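Long-range contacts in PrgB (Enterococcus faecalis, PDB 6EVU), which promotes cell aggregation, biofilm formation and conjugation by binding and compacting DNA, and is represented here by its adhesin domain: residues Ala119-Arg124 against Lys183-Asp188; Arg124-Ala129 against Ile175-Ala180. All coordinates share one frame; numbering follows the deposited sequence.

How the contacts relate
Both contacts lie at one end of the large antiparallel sheet of the adhesin domain, with centres about 7 Å apart, and both are partly buried. Contact 2 joins two long strands, 124-137 and 169-179, by backbone hydrogen bonds. It has Ile-126, Ala-129 and Phe-177 on one side and Lys-128 over Phe-178 on the other. Contact 1 brings together the short strands next to them, 119-121 and 184-185, which do not pair. There a tyrosine hydroxyl, apolar side chains and two waters reach the other segment, partly its backbone, and the outer side is charged and wet. Arg-124 belongs to both. The backbone joins them twice, at Val-185 N to Phe-177 O and Ile-126 N to Ala-119 O, each 2.8 Å.

Contact 1 (Ala119-Arg124 against Lys183-Asp188); sequences ASYLGR and KEVLPD
Tyr-121 and Val-185 form the buried side of this contact. The tyrosine has CG anti to its backbone N (chi1 169°), which extends the ring toward 183-188. Val-185 CG1 lies 3.9 Å from Tyr-121 CD2 and also touches Tyr-121 CB. Further out, Pro-187 CB lies 4.1 Å from Tyr-121 CZ. The phenol oxygen sits at the end of this apolar patch. Asp-188 N reaches it near the ring plane and donates a hydrogen bond of 2.8 Å to Tyr-121 OH, bent to 147°. Tyr-121 OH is also hydrogen-bonded to Ser-191 O, and the ring meets Phe-193 edge-to-face.

The outer side is looser and wet. Arg-124 is the last residue of a type I' turn that begins at Tyr-121. This hairpin turn, between strands 119-121 and 124-137, meets the chain running on from strand 169-179 through 184-185 in the GbpC-family adhesin domain. The arginine chain bends at chi3 (59°), and Val-185 CG1 lies over one face of the guanidinium. Two waters lie in plane at the guanidinium edge. Water 1 accepts from Arg-124 NH2 and from Leu-186 N. Water 2 accepts from Arg-124 NH1 and donates to Leu-186 O and Asp-188 OD1. Arg-124 NH1 and Asp-188 OD1 are 4.5 Å apart, beyond a salt bridge.

Two bonds thus grip the phenol oxygen, while water carries the arginine's link to the 183-188 backbone and the Asp-188 carboxylate.

Contact 2 (Arg124-Ala129 against Ile175-Ala180); sequences RKITKA and IKFFDA
Phe-178 and Lys-128 meet across two antiparallel strands, and these two residues have the most surface buried here. They form a hydrogen-bonded pair. Phe-178 N donates to Lys-128 O at 2.8 Å. In return, Phe-178 O takes a bond of 2.9 Å from Thr-127 N. Lys-128 N adds a weak bond to Phe-178 O. Thr-127 and Lys-128 thus both face Phe-178, which is a classic beta bulge.

The side chains of the pair share one face of the sheet. With chi1 at 164°, the lysine chain leads away from its own backbone N and out across the Phe-178 ring. Its CE makes a CH-pi contact, 4.3 Å from the ring centroid and offset toward the rim. The ammonium is farther off, so any cation-pi attraction is weak at most. Ala-129 CA comes to the edge of the same ring.

Ala-129 has nearly as much surface buried as Lys-128. It pairs with Phe-177 on the other face, where its CB lies 4.2 Å from Phe-177 CD1. On that side Ile-126 CG2 and CD1 pack against Phe-177 CB, each at 3.8 Å. Ala-129 CA also makes a CA-H...O contact of 3.2 Å with Lys-176 O.

The pair of strands lies within the large antiparallel sheet. Backbone hydrogen bonds join Ile-126 to Ala-119 of strand 119-121, Ala-129 to Tyr-114 of strand 110-115, and Ile-175 to Ile-280 of strand 280-287. Phe-32 and Phe-304 meet Phe-177, and strand 184-185 brings Val-185 against Ile-126.

Contact 1 (Ala119-Arg124 against Lys183-Asp188)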
loop_
_atom_site.group_PDB
_atom_site.type_symbol
_atom_site.label_atom_id
_atom_site.label_comp_id
_atom_site.label_asym_id
_atom_site.label_seq_id
_atom_site.Cartn_x
_atom_site.Cartn_y
_atom_site.Cartn_z
ATOM N N ALA A 119 13.651 -9.865 11.199
ATOM C CA ALA A 119 13.269 -8.511 11.561
ATOM C C ALA A 119 13.539 -8.305 13.045
ATOM O O ALA A 119 14.021 -9.209 13.745
ATOM C CB ALA A 119 11.808 -8.277 11.191
ATOM N N SER A 120 13.299 -7.091 13.531
ATOM C CA SER A 120 13.589 -6.825 14.939
ATOM C C SER A 120 12.820 -5.623 15.441
ATOM O O SER A 120 12.367 -4.775 14.676
ATOM C CB SER A 120 15.073 -6.580 15.211
ATOM O OG SER A 120 15.611 -5.542 14.395
ATOM N N TYR A 121 12.743 -5.540 16.760
ATOM C CA TYR A 121 12.176 -4.354 17.398
ATOM C C TYR A 121 12.934 -4.211 18.695
ATOM O O TYR A 121 12.825 -5.085 19.561
ATOM C CB TYR A 121 10.687 -4.468 17.653
ATOM C CG TYR A 121 10.175 -3.364 18.544
ATOM C CD1 TYR A 121 10.082 -2.055 18.073
ATOM C CD2 TYR A 121 9.802 -3.621 19.859
ATOM C CE1 TYR A 121 9.577 -1.031 18.885
ATOM C CE2 TYR A 121 9.337 -2.598 20.695
ATOM C CZ TYR A 121 9.256 -1.310 20.207
ATOM O OH TYR A 121 8.794 -0.305 21.003
ATOM N N LEU A 122 13.713 -3.138 18.798
ATOM C CA LEU A 122 14.592 -2.922 19.924
ATOM C C LEU A 122 15.401 -4.187 20.241
ATOM O O LEU A 122 15.453 -4.650 21.380
ATOM C CB LEU A 122 13.804 -2.466 21.152
ATOM C CG LEU A 122 12.858 -1.266 21.074
ATOM C CD1 LEU A 122 12.015 -1.144 22.328
ATOM C CD2 LEU A 122 13.671 -0.023 20.893
ATOM N N GLY A 123 15.999 -4.782 19.213
ATOM C CA GLY A 123 16.793 -5.981 19.420
ATOM C C GLY A 123 16.041 -7.284 19.675
ATOM O O GLY A 123 16.697 -8.326 19.814
ATOM N N ARG A 124 14.699 -7.275 19.767
ATOM C CA ARG A 124 13.918 -8.517 19.830
ATOM C C ARG A 124 13.702 -9.013 18.415
ATOM O O ARG A 124 13.229 -8.253 17.570
ATOM C CB ARG A 124 12.566 -8.303 20.509
ATOM C CG ARG A 124 12.746 -7.779 21.909
ATOM C CD ARG A 124 11.501 -7.021 22.357
ATOM N NE ARG A 124 10.307 -7.859 22.333
ATOM C CZ ARG A 124 9.101 -7.414 22.675
ATOM N NH1 ARG A 124 8.969 -6.152 23.062
ATOM N NH2 ARG A 124 8.033 -8.213 22.618
ATOM N N LYS A 183 5.306 -15.143 20.251
ATOM C CA LYS A 183 4.552 -14.090 20.908
ATOM C C LYS A 183 4.514 -12.846 20.040
ATOM O O LYS A 183 5.542 -12.396 19.525
ATOM C CB LYS A 183 5.199 -13.762 22.243
ATOM C CG LYS A 183 4.569 -12.592 22.961
ATOM C CD LYS A 183 3.044 -12.846 23.164
ATOM C CE LYS A 183 2.398 -11.796 24.106
ATOM N NZ LYS A 183 0.990 -12.202 24.477
ATOM N N GLU A 184 3.337 -12.243 19.925
ATOM C CA GLU A 184 3.230 -11.008 19.164
ATOM C C GLU A 184 4.142 -9.936 19.774
ATOM O O GLU A 184 4.294 -9.841 20.991
ATOM C CB GLU A 184 1.778 -10.515 19.133
ATOM C CG GLU A 184 1.663 -9.357 18.116
ATOM C CD GLU A 184 0.222 -8.817 17.936
ATOM O OE1 GLU A 184 -0.691 -9.285 18.638
ATOM O OE2 GLU A 184 0.090 -7.865 17.129
ATOM N N VAL A 185 4.758 -9.136 18.903
ATOM C CA VAL A 185 5.619 -8.029 19.311
ATOM C C VAL A 185 4.809 -6.746 19.098
ATOM O O VAL A 185 4.423 -6.436 17.963
ATOM C CB VAL A 185 6.921 -8.015 18.496
ATOM C CG1 VAL A 185 7.783 -6.795 18.841
ATOM C CG2 VAL A 185 7.694 -9.315 18.710
ATOM N N LEU A 186 4.598 -5.981 20.182
ATOM C CA LEU A 186 3.930 -4.690 20.216
ATOM C C LEU A 186 4.873 -3.619 20.791
ATOM O O LEU A 186 5.829 -3.952 21.520
ATOM C CB LEU A 186 2.639 -4.785 21.034
ATOM C CG LEU A 186 1.669 -5.707 20.287
ATOM C CD1 LEU A 186 0.537 -6.134 21.201
ATOM C CD2 LEU A 186 1.161 -5.067 18.961
ATOM N N PRO A 187 4.683 -2.336 20.436
ATOM C CA PRO A 187 5.667 -1.329 20.840
ATOM C C PRO A 187 5.599 -0.962 22.319
ATOM O O PRO A 187 4.532 -0.977 22.949
ATOM C CB PRO A 187 5.342 -0.123 19.955
ATOM C CG PRO A 187 3.986 -0.338 19.418
ATOM C CD PRO A 187 3.786 -1.837 19.361
ATOM N N ASP A 188 6.777 -0.638 22.867
ATOM C CA ASP A 188 6.855 -0.008 24.177
ATOM C C ASP A 188 6.296 1.394 24.116
ATOM O O ASP A 188 6.341 2.051 23.073
ATOM C CB ASP A 188 8.303 0.114 24.666
ATOM C CG ASP A 188 8.940 -1.215 24.960
ATOM O OD1 ASP A 188 8.233 -2.217 25.205
ATOM O OD2 ASP A 188 10.187 -1.241 24.961
HETATM O O HOH W 1 5.347 -7.026 22.922
HETATM O O HOH W 2 7.022 -4.466 23.668
#

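Contact 2 (Arg124-Ala129 against Ile175-Ala180)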
loop_
_atom_site.group_PDB
_atom_site.type_symbol
_atom_site.label_atom_id
_atom_site.label_comp_id
_atom_site.label_asym_id
_atom_site.label_seq_id
_atom_site.Cartn_x
_atom_site.Cartn_y
_atom_site.Cartn_z
ATOM N N ARG A 124 14.699 -7.275 19.767
ATOM C CA ARG A 124 13.918 -8.517 19.830
ATOM C C ARG A 124 13.702 -9.013 18.415
ATOM O O ARG A 124 13.229 -8.253 17.570
ATOM C CB ARG A 124 12.566 -8.303 20.509
ATOM C CG ARG A 124 12.746 -7.779 21.909
ATOM C CD ARG A 124 11.501 -7.021 22.357
ATOM N NE ARG A 124 10.307 -7.859 22.333
ATOM C CZ ARG A 124 9.101 -7.414 22.675
ATOM N NH1 ARG A 124 8.969 -6.152 23.062
ATOM N NH2 ARG A 124 8.033 -8.213 22.618
ATOM N N LYS A 125 14.106 -10.258 18.140
ATOM C CA LYS A 125 14.023 -10.795 16.790
ATOM C C LYS A 125 12.596 -11.137 16.419
ATOM O O LYS A 125 11.897 -11.811 17.176
ATOM C CB LYS A 125 14.909 -12.043 16.695
ATOM C CG LYS A 125 14.853 -12.695 15.297
ATOM C CD LYS A 125 16.213 -13.399 15.048
ATOM C CE LYS A 125 16.096 -14.582 14.093
ATOM N NZ LYS A 125 17.408 -15.032 13.535
ATOM N N ILE A 126 12.170 -10.664 15.241
ATOM C CA ILE A 126 10.866 -10.969 14.662
ATOM C C ILE A 126 11.105 -11.967 13.542
ATOM O O ILE A 126 11.738 -11.644 12.527
ATOM C CB ILE A 126 10.172 -9.707 14.145
ATOM C CG1 ILE A 126 9.784 -8.857 15.357
ATOM C CG2 ILE A 126 8.942 -10.079 13.201
ATOM C CD1 ILE A 126 9.468 -7.438 15.037
ATOM N N THR A 127 10.583 -13.174 13.710
ATOM C CA THR A 127 10.838 -14.247 12.761
ATOM C C THR A 127 9.647 -14.577 11.884
ATOM O O THR A 127 9.812 -15.304 10.894
ATOM C CB THR A 127 11.228 -15.522 13.516
ATOM O OG1 THR A 127 10.190 -15.856 14.427
ATOM C CG2 THR A 127 12.458 -15.319 14.345
ATOM N N LYS A 128 8.455 -14.086 12.225
ATOM C CA LYS A 128 7.233 -14.437 11.506
ATOM C C LYS A 128 6.334 -13.203 11.530
ATOM O O LYS A 128 6.406 -12.401 12.474
ATOM C CB LYS A 128 6.550 -15.632 12.215
ATOM C CG LYS A 128 5.078 -15.935 11.862
ATOM C CD LYS A 128 4.590 -17.233 12.511
ATOM C CE LYS A 128 3.220 -17.103 13.204
ATOM N NZ LYS A 128 2.614 -18.449 13.492
ATOM N N ALA A 129 5.477 -13.072 10.517
ATOM C CA ALA A 129 4.475 -12.005 10.489
ATOM C C ALA A 129 3.203 -12.476 9.791
ATOM O O ALA A 129 3.237 -13.327 8.915
ATOM C CB ALA A 129 5.036 -10.753 9.787
ATOM N N ILE A 175 -1.232 -5.808 10.497
ATOM C CA ILE A 175 0.002 -6.600 10.517
ATOM C C ILE A 175 0.299 -7.030 11.947
ATOM O O ILE A 175 0.230 -6.217 12.872
ATOM C CB ILE A 175 1.184 -5.796 9.949
ATOM C CG1 ILE A 175 0.944 -5.497 8.462
ATOM C CG2 ILE A 175 2.564 -6.560 10.143
ATOM C CD1 ILE A 175 1.791 -4.340 7.880
ATOM N N LYS A 176 0.659 -8.303 12.133
ATOM C CA LYS A 176 1.132 -8.768 13.425
ATOM C C LYS A 176 2.537 -9.295 13.257
ATOM O O LYS A 176 2.796 -10.068 12.331
ATOM C CB LYS A 176 0.251 -9.866 14.005
ATOM C CG LYS A 176 -1.109 -9.433 14.420
ATOM C CD LYS A 176 -1.786 -10.625 15.082
ATOM C CE LYS A 176 -3.247 -10.356 15.323
ATOM N NZ LYS A 176 -3.926 -11.548 15.948
ATOM N N PHE A 177 3.440 -8.871 14.139
ATOM C CA PHE A 177 4.819 -9.377 14.127
ATOM C C PHE A 177 4.967 -10.355 15.270
ATOM O O PHE A 177 4.436 -10.108 16.349
ATOM C CB PHE A 177 5.819 -8.248 14.326
ATOM C CG PHE A 177 5.702 -7.154 13.342
ATOM C CD1 PHE A 177 6.031 -7.346 12.009
ATOM C CD2 PHE A 177 5.269 -5.906 13.756
ATOM C CE1 PHE A 177 5.959 -6.304 11.112
ATOM C CE2 PHE A 177 5.121 -4.880 12.856
ATOM C CZ PHE A 177 5.471 -5.062 11.543
ATOM N N PHE A 178 5.745 -11.437 15.055
ATOM C CA PHE A 178 5.934 -12.446 16.094
ATOM C C PHE A 178 7.401 -12.702 16.364
ATOM O O PHE A 178 8.222 -12.780 15.432
ATOM C CB PHE A 178 5.242 -13.756 15.708
ATOM C CG PHE A 178 3.752 -13.628 15.541
ATOM C CD1 PHE A 178 3.204 -13.319 14.307
ATOM C CD2 PHE A 178 2.912 -13.820 16.618
ATOM C CE1 PHE A 178 1.785 -13.196 14.162
ATOM C CE2 PHE A 178 1.552 -13.688 16.508
ATOM C CZ PHE A 178 0.975 -13.395 15.241
ATOM N N ASP A 179 7.720 -12.847 17.646
ATOM C CA ASP A 179 9.070 -13.201 18.063
ATOM C C ASP A 179 9.274 -14.713 17.913
ATOM O O ASP A 179 8.382 -15.451 17.493
ATOM C CB ASP A 179 9.343 -12.671 19.470
ATOM C CG ASP A 179 8.643 -13.460 20.591
ATOM O OD1 ASP A 179 8.280 -14.638 20.425
ATOM O OD2 ASP A 179 8.501 -12.872 21.691
ATOM N N ALA A 180 10.510 -15.153 18.154
ATOM C CA ALA A 180 10.891 -16.544 17.909
ATOM C C ALA A 180 10.060 -17.512 18.722
ATOM O O ALA A 180 9.795 -18.636 18.276
ATOM C CB ALA A 180 12.375 -16.742 18.242
#